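PDB 5DIK: alkyl hydroperoxide reductase AhpD, which probably reduces peroxides through a redox-active pair of cysteines and so may serve the antioxidative response of Legionella pneumophila. Local coordinates for residues 111-114 against 115-119; 20-23 against 24-28; 55-58 against 59-62; 73-76 against 77-80. All blocks are in the same frame, centred on the assembly; numbering follows the deposited sequence.

From the N terminus, interaction 2 (20-28) comes first, on helix 12-30; interaction 3 (55-62) follows on helix 53-66, interaction 4 (73-80) on helix 70-82, and interaction 1 (111-119) on helix 102-120. Each lies within one continuous helix, so none closes a long loop, and the four run in series without nesting or crossing. Helix 70-82 links them: Glu57 OE1 of interaction 3 lies 2.9 Å from His76 ND1 of interaction 4, Ser77 packs on Ala115 of interaction 1, and Phe75 on Ile20 and Thr21 of interaction 2. Interactions 1 and 3 also meet, through Ala112 and Met61, whereas interactions 2 and 3 lie apart.

Interaction 1. Residues 111-114 against 115-119; sequences EALE and AFEEF
Glu117 N donates to Leu113 O over 3.0 Å and Glu118 N to Glu114 O over 2.9 Å, two of four successive i to i+4 bonds that run from Glu111 to Glu118. In the other two, Ala115 N reaches Glu111 O and Phe116 N reaches Ala112 O, the latter at 2.9 Å with an N-H...O angle of 168°. The side chains touch mostly by leaning on this backbone. Glu117 has its CG beside its own backbone N (chi1 -73°), which lays CG 3.4 Å from Leu113 O; its extended chain also carries OE1 to 4.2 Å from Leu113 CG. The carboxylate forms salt bridges outside these segments, to Arg87 and to Lys26 of the second subunit. Glu114 and Glu118 sit one turn apart with their carboxylates 5.0 Å from each other, Glu114 OE2 to Glu118 OE1. Their like charges would disfavour the approach, but Glu118 accepts from the backbone N of Phe13 and Ser14, which probably offsets part of the cost. On the inner side, Phe116 sets CB 3.4 Å from Ala112 O and sends its ring toward Leu90 and Val81, while Ala112 and Ala115 are small enough to let Met61 and Ser77 come close. This is an amphipathic helix of the all-helical AhpD-like fold, with Ala112, Ala115 and Phe116 facing the bundle, and Leu113 and Glu117 at the subunit interface.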
ATOM      1  N   GLU A 111       5.636  -5.525  16.482  1.00 19.68           N
ATOM      2  CA  GLU A 111       6.354  -6.651  15.891  1.00 20.05           C
ATOM      3  C   GLU A 111       7.846  -6.385  15.787  1.00 19.93           C
ATOM      4  O   GLU A 111       8.663  -7.279  16.058  1.00 18.80           O
ATOM      5  CB  GLU A 111       5.815  -6.982  14.479  1.00 23.46           C
ATOM      6  CG  GLU A 111       4.410  -7.532  14.475  1.00 29.81           C
ATOM      7  CD  GLU A 111       4.144  -8.517  13.334  1.00 38.59           C
ATOM      8  OE1 GLU A 111       5.046  -8.787  12.478  1.00 43.34           O
ATOM      9  OE2 GLU A 111       3.008  -9.044  13.292  1.00 45.64           O
ATOM     10  N   ALA A 112       8.231  -5.168  15.378  1.00 18.07           N
ATOM     11  CA  ALA A 112       9.645  -4.847  15.288  1.00 17.94           C
ATOM     12  C   ALA A 112      10.376  -4.936  16.669  1.00 19.42           C
ATOM     13  O   ALA A 112      11.523  -5.351  16.749  1.00 16.84           O
ATOM     14  CB  ALA A 112       9.842  -3.469  14.697  1.00 18.68           C
ATOM     15  N   LEU A 113       9.721  -4.466  17.716  1.00 19.17           N
ATOM     16  CA  LEU A 113      10.336  -4.496  19.048  1.00 20.54           C
ATOM     17  C   LEU A 113      10.493  -5.965  19.474  1.00 20.86           C
ATOM     18  O   LEU A 113      11.533  -6.342  19.984  1.00 22.47           O
ATOM     19  CB  LEU A 113       9.494  -3.748  20.057  1.00 22.53           C
ATOM     20  CG  LEU A 113      10.106  -3.700  21.466  1.00 23.85           C
ATOM     21  CD1 LEU A 113      11.486  -3.059  21.446  1.00 25.64           C
ATOM     22  CD2 LEU A 113       9.198  -2.950  22.406  1.00 24.36           C
ATOM     23  N   GLU A 114       9.475  -6.779  19.231  1.00 21.58           N
ATOM     24  CA  GLU A 114       9.549  -8.218  19.508  1.00 24.52           C
ATOM     25  C   GLU A 114      10.718  -8.876  18.779  1.00 24.67           C
ATOM     26  O   GLU A 114      11.489  -9.618  19.394  1.00 20.18           O
ATOM     27  CB  GLU A 114       8.230  -8.927  19.163  1.00 28.36           C
ATOM     28  CG  GLU A 114       8.233 -10.429  19.426  1.00 33.09           C
ATOM     29  CD  GLU A 114       6.973 -11.126  18.929  1.00 39.31           C
ATOM     30  OE1 GLU A 114       5.909 -10.488  18.853  1.00 46.25           O
ATOM     31  OE2 GLU A 114       7.039 -12.331  18.620  1.00 48.52           O
ATOM     32  N   ALA A 115      10.886  -8.569  17.491  1.00 21.80           N
ATOM     33  CA  ALA A 115      11.993  -9.094  16.697  1.00 21.79           C
ATOM     34  C   ALA A 115      13.361  -8.664  17.209  1.00 21.30           C
ATOM     35  O   ALA A 115      14.267  -9.492  17.343  1.00 20.48           O
ATOM     36  CB  ALA A 115      11.850  -8.704  15.217  1.00 21.22           C
ATOM     37  N   PHE A 116      13.508  -7.379  17.492  1.00 21.36           N
ATOM     38  CA  PHE A 116      14.737  -6.855  18.037  1.00 21.82           C
ATOM     39  C   PHE A 116      15.110  -7.534  19.359  1.00 22.54           C
ATOM     40  O   PHE A 116      16.268  -7.882  19.567  1.00 23.08           O
ATOM     41  CB  PHE A 116      14.612  -5.341  18.237  1.00 22.62           C
ATOM     42  CG  PHE A 116      15.881  -4.672  18.643  1.00 22.50           C
ATOM     43  CD1 PHE A 116      16.865  -4.384  17.708  1.00 21.99           C
ATOM     44  CD2 PHE A 116      16.084  -4.304  19.970  1.00 23.15           C
ATOM     45  CE1 PHE A 116      18.031  -3.741  18.082  1.00 23.54           C
ATOM     46  CE2 PHE A 116      17.270  -3.688  20.361  1.00 23.60           C
ATOM     47  CZ  PHE A 116      18.236  -3.397  19.418  1.00 23.39           C
ATOM     48  N   GLU A 117      14.126  -7.731  20.224  1.00 22.23           N
ATOM     49  CA  GLU A 117      14.370  -8.390  21.511  1.00 24.70           C
ATOM     50  C   GLU A 117      14.754  -9.848  21.300  1.00 25.31           C
ATOM     51  O   GLU A 117      15.665 -10.349  21.973  1.00 26.46           O
ATOM     52  CB  GLU A 117      13.153  -8.277  22.438  1.00 25.58           C
ATOM     53  CG  GLU A 117      12.950  -6.875  23.006  1.00 28.54           C
ATOM     54  CD  GLU A 117      11.914  -6.792  24.131  1.00 31.93           C
ATOM     55  OE1 GLU A 117      11.837  -5.722  24.762  1.00 32.64           O
ATOM     56  OE2 GLU A 117      11.160  -7.768  24.373  1.00 38.74           O
ATOM     57  N   GLU A 118      14.066 -10.533  20.378  1.00 23.67           N
ATOM     58  CA  GLU A 118      14.387 -11.921  20.019  1.00 24.06           C
ATOM     59  C   GLU A 118      15.818 -12.089  19.523  1.00 26.46           C
ATOM     60  O   GLU A 118      16.531 -12.994  19.976  1.00 22.79           O
ATOM     61  CB  GLU A 118      13.406 -12.468  18.978  1.00 24.38           C
ATOM     62  CG  GLU A 118      13.755 -13.873  18.513  1.00 25.75           C
ATOM     63  CD  GLU A 118      12.800 -14.458  17.502  1.00 26.01           C
ATOM     64  OE1 GLU A 118      11.624 -13.979  17.367  1.00 27.60           O
ATOM     65  OE2 GLU A 118      13.223 -15.426  16.834  1.00 25.84           O
ATOM     66  N   PHE A 119      16.283 -11.218  18.630  1.00 22.49           N
ATOM     67  CA  PHE A 119      17.641 -11.364  18.117  1.00 24.00           C
ATOM     68  C   PHE A 119      18.709 -10.781  19.034  1.00 22.72           C
ATOM     69  O   PHE A 119      19.889 -10.998  18.802  1.00 24.26           O
ATOM     70  CB  PHE A 119      17.769 -10.738  16.719  1.00 23.98           C
ATOM     71  CG  PHE A 119      17.027 -11.503  15.668  1.00 26.19           C
ATOM     72  CD1 PHE A 119      17.420 -12.786  15.330  1.00 28.05           C
ATOM     73  CD2 PHE A 119      15.929 -10.946  15.039  1.00 25.39           C
ATOM     74  CE1 PHE A 119      16.736 -13.507  14.371  1.00 29.77           C
ATOM     75  CE2 PHE A 119      15.242 -11.649  14.068  1.00 28.68           C
ATOM     76  CZ  PHE A 119      15.643 -12.929  13.725  1.00 28.80           C
TER

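Interaction 2. Residues 20-23 against 24-28; sequences ITTQ and LAKFR
Gln23 and Lys26 lie side by side and point the same way, joined at their ends by a hydrogen bond of 3.0 Å from Lys26 NZ to Gln23 OE1. The two chains reach this pairing differently: Gln23 bends at its second torsion (chi2 -58°), whereas Lys26 runs extended beyond CG. The amine is tilted 29° from the amide's carbonyl plane and meets the oxygen at a C=O...N angle of 115°. Along the way the lysine methylenes line the helix, CG resting 3.6 Å from Thr22 O. Lys26 NZ also forms a salt bridge with Glu117 of the third subunit, giving the amine two partners, one in its own helix and one across the subunit interface. Helix 12-30 is amphipathic and carries this interface along one flank of the all-helical fold. Ile20 and Leu24, also side by side, supply its apolar part: Ile20 CG2 meets Leu24 CG at 3.9 Å, and the pair packs on Ala110 and Leu106 of the third subunit. Phe27 turns one ring face to Gln23 O, which stands 3.8 Å above the ring plane toward the rim. Gln23 O also accepts from Phe27 N at 3.0 Å. Thr21 and Thr22, on more exposed ground, bond their hydroxyls to Thr17 O and Lys18 O one turn back.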
ATOM      1  N   ILE A  20      12.253 -18.092   4.996  1.00 24.15           N
ATOM      2  CA  ILE A  20      12.476 -17.285   3.793  1.00 23.10           C
ATOM      3  C   ILE A  20      13.850 -17.606   3.191  1.00 22.99           C
ATOM      4  O   ILE A  20      13.988 -17.777   1.978  1.00 22.44           O
ATOM      5  CB  ILE A  20      12.316 -15.785   4.094  1.00 22.82           C
ATOM      6  CG1 ILE A  20      10.840 -15.472   4.365  1.00 23.93           C
ATOM      7  CG2 ILE A  20      12.886 -14.958   2.951  1.00 22.29           C
ATOM      8  CD1 ILE A  20      10.582 -14.157   5.097  1.00 23.70           C
ATOM      9  N   THR A  21      14.866 -17.706   4.037  1.00 23.34           N
ATOM     10  CA  THR A  21      16.225 -17.996   3.568  1.00 23.99           C
ATOM     11  C   THR A  21      16.283 -19.324   2.804  1.00 23.13           C
ATOM     12  O   THR A  21      16.968 -19.411   1.804  1.00 23.44           O
ATOM     13  CB  THR A  21      17.235 -17.980   4.739  1.00 25.38           C
ATOM     14  OG1 THR A  21      17.294 -16.651   5.261  1.00 26.49           O
ATOM     15  CG2 THR A  21      18.659 -18.414   4.295  1.00 27.07           C
ATOM     16  N   THR A  22      15.537 -20.322   3.265  1.00 22.81           N
ATOM     17  CA  THR A  22      15.464 -21.610   2.569  1.00 25.07           C
ATOM     18  C   THR A  22      14.988 -21.427   1.116  1.00 24.47           C
ATOM     19  O   THR A  22      15.525 -22.056   0.188  1.00 23.92           O
ATOM     20  CB  THR A  22      14.523 -22.566   3.321  1.00 27.40           C
ATOM     21  OG1 THR A  22      15.077 -22.824   4.617  1.00 28.97           O
ATOM     22  CG2 THR A  22      14.310 -23.896   2.558  1.00 29.54           C
ATOM     23  N   GLN A  23      13.991 -20.562   0.915  1.00 21.81           N
ATOM     24  CA  GLN A  23      13.515 -20.294  -0.442  1.00 20.54           C
ATOM     25  C   GLN A  23      14.481 -19.440  -1.241  1.00 19.94           C
ATOM     26  O   GLN A  23      14.694 -19.701  -2.425  1.00 18.65           O
ATOM     27  CB  GLN A  23      12.108 -19.674  -0.429  1.00 21.03           C
ATOM     28  CG  GLN A  23      11.085 -20.431   0.413  1.00 23.57           C
ATOM     29  CD  GLN A  23      10.897 -21.894  -0.004  1.00 26.00           C
ATOM     30  OE1 GLN A  23      11.089 -22.269  -1.151  1.00 28.80           O
ATOM     31  NE2 GLN A  23      10.459 -22.714   0.942  1.00 28.34           N
ATOM     32  N   LEU A  24      15.086 -18.435  -0.618  1.00 21.62           N
ATOM     33  CA  LEU A  24      16.023 -17.573  -1.315  1.00 22.23           C
ATOM     34  C   LEU A  24      17.258 -18.328  -1.834  1.00 22.83           C
ATOM     35  O   LEU A  24      17.810 -17.968  -2.870  1.00 21.23           O
ATOM     36  CB  LEU A  24      16.494 -16.417  -0.419  1.00 24.30           C
ATOM     37  CG  LEU A  24      15.457 -15.412   0.092  1.00 25.76           C
ATOM     38  CD1 LEU A  24      16.152 -14.335   0.897  1.00 27.55           C
ATOM     39  CD2 LEU A  24      14.659 -14.831  -1.048  1.00 28.16           C
ATOM     40  N   ALA A  25      17.692 -19.352  -1.092  1.00 22.87           N
ATOM     41  CA  ALA A  25      18.780 -20.252  -1.556  1.00 24.05           C
ATOM     42  C   ALA A  25      18.408 -20.929  -2.870  1.00 23.48           C
ATOM     43  O   ALA A  25      19.246 -21.078  -3.765  1.00 23.18           O
ATOM     44  CB  ALA A  25      19.084 -21.322  -0.502  1.00 23.99           C
ATOM     45  N   LYS A  26      17.139 -21.309  -3.000  1.00 22.26           N
ATOM     46  CA  LYS A  26      16.638 -21.843  -4.265  1.00 24.16           C
ATOM     47  C   LYS A  26      16.636 -20.793  -5.372  1.00 23.96           C
ATOM     48  O   LYS A  26      17.032 -21.080  -6.497  1.00 21.49           O
ATOM     49  CB  LYS A  26      15.249 -22.447  -4.105  1.00 26.32           C
ATOM     50  CG  LYS A  26      15.184 -23.591  -3.094  1.00 28.22           C
ATOM     51  CD  LYS A  26      13.745 -23.966  -2.849  1.00 28.77           C
ATOM     52  CE  LYS A  26      13.567 -24.833  -1.611  1.00 28.68           C
ATOM     53  NZ  LYS A  26      12.127 -25.051  -1.385  1.00 29.10           N
ATOM     54  N   PHE A  27      16.189 -19.559  -5.065  1.00 23.58           N
ATOM     55  CA  PHE A  27      16.282 -18.484  -6.040  1.00 20.87           C
ATOM     56  C   PHE A  27      17.720 -18.219  -6.488  1.00 21.99           C
ATOM     57  O   PHE A  27      17.944 -17.954  -7.656  1.00 20.94           O
ATOM     58  CB  PHE A  27      15.739 -17.142  -5.493  1.00 23.89           C
ATOM     59  CG  PHE A  27      14.280 -17.115  -5.226  1.00 24.38           C
ATOM     60  CD1 PHE A  27      13.391 -17.896  -5.940  1.00 27.64           C
ATOM     61  CD2 PHE A  27      13.766 -16.210  -4.302  1.00 29.06           C
ATOM     62  CE1 PHE A  27      12.022 -17.832  -5.708  1.00 27.97           C
ATOM     63  CE2 PHE A  27      12.397 -16.150  -4.055  1.00 28.79           C
ATOM     64  CZ  PHE A  27      11.528 -16.965  -4.774  1.00 27.58           C
ATOM     65  N   ARG A  28      18.679 -18.243  -5.560  1.00 24.40           N
ATOM     66  CA  ARG A  28      20.093 -18.009  -5.921  1.00 29.64           C
ATOM     67  C   ARG A  28      20.579 -19.052  -6.919  1.00 30.08           C
ATOM     68  O   ARG A  28      21.327 -18.720  -7.854  1.00 32.84           O
ATOM     69  CB  ARG A  28      21.019 -17.989  -4.691  1.00 32.36           C
ATOM     70  CG  ARG A  28      20.667 -16.909  -3.670  1.00 38.56           C
ATOM     71  CD  ARG A  28      21.900 -16.288  -3.022  1.00 43.27           C
ATOM     72  NE  ARG A  28      22.567 -15.356  -3.945  0.60 43.92           N
ATOM     73  CZ  ARG A  28      22.432 -14.025  -3.944  1.00 47.09           C
ATOM     74  NH1 ARG A  28      21.647 -13.399  -3.060  1.00 46.11           N
ATOM     75  NH2 ARG A  28      23.093 -13.306  -4.847  1.00 46.67           N
TER

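Interaction 3. Residues 55-58 against 59-62; sequences TKEL and IAMA
Ile59 lays its CG1 branch back along the helix toward Thr55, CG1 coming 3.5 Å from Thr55 O and CD1 3.8 Å from the same atom. The first torsion explains this: CG1 stands beside Ile59 N, which donates to Thr55 O at 3.1 Å, and the branch therefore runs alongside that backbone bond. CB meanwhile rests 3.4 Å from Lys56 O. An apolar isoleucine suits this buried site, because CG1 and CD1 cover the preceding turn while the side chain also packs on Leu51. Leu58 touches the following residues mainly through its backbone: its carbonyl O accepts from Ala62 N at 3.0 Å, with an N-H...O angle of 168°. Its branched end extends to Glu89 and Thr93 of helix 87-99. Helix 53-66 is a buried element of the all-helical AhpD-like fold, and its side chains divide between the chain's own interior and the fourth subunit, where Ile59 packs on Ala62 and Ala62 in turn on Ile59 of that subunit. Ala60, the third of the well-covered residues, sets its small CB 3.5 Å from Glu57 O and leaves room for Met96 of the fourth subunit. Glu57 OE1 passes 4.2 Å from Ala60 CB and is hydrogen-bonded to His76 ND1. Lys56, extended, gives its amine to Lys47 O and Ala45 O.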
ATOM      1  N   THR A  55      22.664   3.682  10.414  1.00 18.12           N
ATOM      2  CA  THR A  55      21.639   4.661  10.074  1.00 18.48           C
ATOM      3  C   THR A  55      20.784   4.179   8.910  1.00 17.70           C
ATOM      4  O   THR A  55      19.563   4.332   8.952  1.00 16.02           O
ATOM      5  CB  THR A  55      22.241   6.040   9.758  1.00 19.55           C
ATOM      6  OG1 THR A  55      22.948   6.508  10.902  1.00 19.85           O
ATOM      7  CG2 THR A  55      21.166   7.073   9.413  1.00 20.46           C
ATOM      8  N   LYS A  56      21.433   3.666   7.850  1.00 16.14           N
ATOM      9  CA  LYS A  56      20.726   3.096   6.717  1.00 16.36           C
ATOM     10  C   LYS A  56      19.840   1.932   7.120  1.00 16.96           C
ATOM     11  O   LYS A  56      18.701   1.822   6.636  1.00 14.42           O
ATOM     12  CB  LYS A  56      21.678   2.689   5.592  1.00 16.86           C
ATOM     13  CG  LYS A  56      22.274   3.893   4.909  1.00 17.96           C
ATOM     14  CD  LYS A  56      23.084   3.495   3.706  1.00 19.15           C
ATOM     15  CE  LYS A  56      23.820   4.707   3.164  1.00 22.11           C
ATOM     16  NZ  LYS A  56      24.406   4.378   1.866  1.00 25.18           N
ATOM     17  N   GLU A  57      20.292   1.099   8.052  1.00 16.43           N
ATOM     18  CA  GLU A  57      19.428   0.031   8.519  1.00 18.67           C
ATOM     19  C   GLU A  57      18.244   0.496   9.348  1.00 16.72           C
ATOM     20  O   GLU A  57      17.218  -0.195   9.352  1.00 16.93           O
ATOM     21  CB  GLU A  57      20.177  -1.016   9.365  1.00 22.32           C
ATOM     22  CG  GLU A  57      20.942  -1.981   8.523  1.00 28.25           C
ATOM     23  CD  GLU A  57      20.082  -2.816   7.583  1.00 27.61           C
ATOM     24  OE1 GLU A  57      19.114  -3.476   8.004  1.00 33.22           O
ATOM     25  OE2 GLU A  57      20.473  -2.886   6.425  1.00 30.59           O
ATOM     26  N   LEU A  58      18.405   1.585  10.103  1.00 15.83           N
ATOM     27  CA  LEU A  58      17.299   2.191  10.801  1.00 15.91           C
ATOM     28  C   LEU A  58      16.245   2.661   9.782  1.00 15.77           C
ATOM     29  O   LEU A  58      15.042   2.478   9.999  1.00 14.90           O
ATOM     30  CB  LEU A  58      17.765   3.323  11.717  1.00 16.75           C
ATOM     31  CG  LEU A  58      18.548   2.851  12.945  1.00 18.64           C
ATOM     32  CD1 LEU A  58      19.205   4.014  13.639  1.00 19.41           C
ATOM     33  CD2 LEU A  58      17.650   2.087  13.914  1.00 19.40           C
ATOM     34  N   ILE A  59      16.693   3.231   8.666  1.00 14.58           N
ATOM     35  CA  ILE A  59      15.785   3.605   7.586  1.00 15.20           C
ATOM     36  C   ILE A  59      15.078   2.378   7.018  1.00 14.39           C
ATOM     37  O   ILE A  59      13.852   2.395   6.843  1.00 14.91           O
ATOM     38  CB  ILE A  59      16.522   4.374   6.476  1.00 15.83           C
ATOM     39  CG1 ILE A  59      17.013   5.717   7.025  1.00 17.14           C
ATOM     40  CG2 ILE A  59      15.628   4.576   5.245  1.00 15.64           C
ATOM     41  CD1 ILE A  59      18.055   6.363   6.127  1.00 18.09           C
ATOM     42  N   ALA A  60      15.820   1.303   6.784  1.00 14.01           N
ATOM     43  CA  ALA A  60      15.228   0.052   6.285  1.00 14.71           C
ATOM     44  C   ALA A  60      14.172  -0.480   7.256  1.00 14.18           C
ATOM     45  O   ALA A  60      13.128  -0.944   6.823  1.00 13.97           O
ATOM     46  CB  ALA A  60      16.292  -0.999   6.029  1.00 14.57           C
ATOM     47  N   MET A  61      14.438  -0.387   8.554  1.00 14.58           N
ATOM     48  CA  MET A  61      13.468  -0.868   9.574  1.00 15.79           C
ATOM     49  C   MET A  61      12.188  -0.041   9.555  1.00 14.70           C
ATOM     50  O   MET A  61      11.098  -0.601   9.597  1.00 14.85           O
ATOM     51  CB  MET A  61      14.065  -0.848  10.970  1.00 17.09           C
ATOM     52  CG  MET A  61      13.058  -1.259  12.054  1.00 20.08           C
ATOM     53  SD  MET A  61      12.351  -2.907  11.784  1.00 24.74           S
ATOM     54  CE  MET A  61      13.808  -3.762  12.373  1.00 22.44           C
ATOM     55  N   ALA A  62      12.317   1.274   9.462  1.00 14.27           N
ATOM     56  CA  ALA A  62      11.144   2.131   9.304  1.00 14.67           C
ATOM     57  C   ALA A  62      10.301   1.756   8.100  1.00 13.73           C
ATOM     58  O   ALA A  62       9.066   1.662   8.213  1.00 13.42           O
ATOM     59  CB  ALA A  62      11.530   3.596   9.239  1.00 14.13           C
TER

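Interaction 4. Residues 73-76 against 77-80; sequences IGFH and SQTL
Ser77 grips Ile73 O twice, with OG at 3.0 Å and backbone N at 2.9 Å. The two donors reach the carbonyl from opposite faces of its plane, an arrangement possible because OG stands beside the backbone N (chi1 -83°) and so folds back over the preceding turn. A small hydroxyl fits here, for Ser77 is buried between Met61 and Ala115 and its polar atom finds its acceptor within its own helix. Phe75 O is engaged in the same way by Thr79, whose N lies 3.1 Å from it and whose OG1 lies 3.2 Å from it, again from opposite faces. A third donor joins them: a water bonds to Phe75 O at 2.9 Å and also donates to Gln78 OE1 at 2.7 Å, bridging the helix backbone to the amide. Gln78 runs extended beside Phe75, their amide and ring planes 47° apart, while the water lies in plane at the ring edge. Gly74 O takes Gln78 N at 3.1 Å, and His76 O takes Leu80 N at 2.9 Å, the leucine CG leaning on that same carbonyl. His76, bound to Glu57 through ND1, packs its ring on Tyr99 of the fourth subunit. The Cys69-Cys72 disulfide straddles the start of helix 70-82, Cys72 immediately preceding Ile73; it is a CXXC pair, the probable redox centre as in AhpD relatives. The chemistry implies a helix in which two carbonyls, Ile73 O and Phe75 O, take extra donors close to that pair, with a carboxylate-bound histidine that may, as in relatives, belong to a proton relay.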
ATOM      1  N   ILE A  73      10.936  -7.135   8.562  1.00 16.19           N
ATOM      2  CA  ILE A  73      11.117  -6.722   9.976  1.00 16.79           C
ATOM      3  C   ILE A  73      12.133  -7.665  10.668  1.00 17.36           C
ATOM      4  O   ILE A  73      13.054  -7.207  11.367  1.00 17.74           O
ATOM      5  CB  ILE A  73       9.769  -6.666  10.725  1.00 17.46           C
ATOM      6  CG1 ILE A  73       8.990  -5.437  10.255  1.00 17.27           C
ATOM      7  CG2 ILE A  73       9.973  -6.551  12.246  1.00 18.48           C
ATOM      8  CD1 ILE A  73       7.535  -5.441  10.691  1.00 18.07           C
ATOM      9  N   GLY A  74      11.980  -8.955  10.424  1.00 18.00           N
ATOM     10  CA  GLY A  74      12.877  -9.956  10.977  1.00 18.79           C
ATOM     11  C   GLY A  74      14.315  -9.779  10.534  1.00 19.58           C
ATOM     12  O   GLY A  74      15.223  -9.703  11.362  1.00 18.95           O
ATOM     13  N   PHE A  75      14.532  -9.692   9.225  1.00 17.68           N
ATOM     14  CA  PHE A  75      15.875  -9.525   8.712  1.00 18.37           C
ATOM     15  C   PHE A  75      16.540  -8.240   9.141  1.00 19.71           C
ATOM     16  O   PHE A  75      17.715  -8.264   9.529  1.00 17.53           O
ATOM     17  CB  PHE A  75      15.944  -9.652   7.178  1.00 18.61           C
ATOM     18  CG  PHE A  75      15.829 -11.071   6.680  1.00 20.05           C
ATOM     19  CD1 PHE A  75      16.861 -11.997   6.892  1.00 21.51           C
ATOM     20  CD2 PHE A  75      14.719 -11.487   5.956  1.00 19.83           C
ATOM     21  CE1 PHE A  75      16.757 -13.319   6.440  1.00 20.40           C
ATOM     22  CE2 PHE A  75      14.605 -12.805   5.506  1.00 20.94           C
ATOM     23  CZ  PHE A  75      15.638 -13.722   5.727  1.00 21.24           C
ATOM     24  N   HIS A  76      15.826  -7.108   9.045  1.00 18.26           N
ATOM     25  CA  HIS A  76      16.425  -5.842   9.424  1.00 19.50           C
ATOM     26  C   HIS A  76      16.667  -5.714  10.937  1.00 19.40           C
ATOM     27  O   HIS A  76      17.637  -5.072  11.334  1.00 18.37           O
ATOM     28  CB  HIS A  76      15.633  -4.665   8.841  1.00 19.65           C
ATOM     29  CG  HIS A  76      15.672  -4.655   7.347  1.00 20.11           C
ATOM     30  ND1 HIS A  76      16.859  -4.605   6.642  1.00 22.07           N
ATOM     31  CD2 HIS A  76      14.698  -4.797   6.428  1.00 22.30           C
ATOM     32  CE1 HIS A  76      16.612  -4.677   5.347  1.00 21.90           C
ATOM     33  NE2 HIS A  76      15.305  -4.776   5.186  1.00 23.88           N
ATOM     34  N   SER A  77      15.827  -6.354  11.755  1.00 20.87           N
ATOM     35  CA  SER A  77      16.074  -6.475  13.216  1.00 22.73           C
ATOM     36  C   SER A  77      17.395  -7.157  13.525  1.00 22.44           C
ATOM     37  O   SER A  77      18.192  -6.702  14.346  1.00 22.76           O
ATOM     38  CB  SER A  77      14.976  -7.318  13.862  1.00 23.74           C
ATOM     39  OG  SER A  77      13.899  -6.475  14.108  1.00 31.34           O
ATOM     40  N   GLN A  78      17.597  -8.272  12.857  1.00 24.14           N
ATOM     41  CA  GLN A  78      18.801  -9.070  13.010  1.00 25.72           C
ATOM     42  C   GLN A  78      20.049  -8.272  12.632  1.00 25.11           C
ATOM     43  O   GLN A  78      21.048  -8.250  13.364  1.00 21.50           O
ATOM     44  CB  GLN A  78      18.639 -10.330  12.169  1.00 27.22           C
ATOM     45  CG  GLN A  78      19.738 -11.336  12.263  1.00 29.49           C
ATOM     46  CD  GLN A  78      19.398 -12.574  11.456  1.00 34.92           C
ATOM     47  OE1 GLN A  78      18.984 -12.487  10.298  1.00 31.86           O
ATOM     48  NE2 GLN A  78      19.551 -13.742  12.075  1.00 36.09           N
ATOM     49  N   THR A  79      19.983  -7.576  11.503  1.00 21.57           N
ATOM     50  CA  THR A  79      21.073  -6.713  11.088  1.00 21.32           C
ATOM     51  C   THR A  79      21.307  -5.552  12.090  1.00 20.21           C
ATOM     52  O   THR A  79      22.445  -5.199  12.363  1.00 19.78           O
ATOM     53  CB  THR A  79      20.800  -6.178   9.664  1.00 20.34           C
ATOM     54  OG1 THR A  79      20.636  -7.290   8.795  1.00 19.61           O
ATOM     55  CG2 THR A  79      21.932  -5.356   9.159  1.00 23.94           C
ATOM     56  N   LEU A  80      20.241  -4.937  12.604  1.00 19.47           N
ATOM     57  CA  LEU A  80      20.403  -3.840  13.566  1.00 21.12           C
ATOM     58  C   LEU A  80      21.163  -4.312  14.823  1.00 21.93           C
ATOM     59  O   LEU A  80      22.017  -3.595  15.345  1.00 23.80           O
ATOM     60  CB  LEU A  80      19.073  -3.265  13.988  1.00 21.37           C
ATOM     61  CG  LEU A  80      18.388  -2.342  12.982  1.00 22.54           C
ATOM     62  CD1 LEU A  80      17.030  -1.987  13.557  1.00 24.35           C
ATOM     63  CD2 LEU A  80      19.181  -1.092  12.688  1.00 23.08           C
TER
HETATM   64  O   HOH W   1      19.631 -10.363   8.834  1.00 28.48           O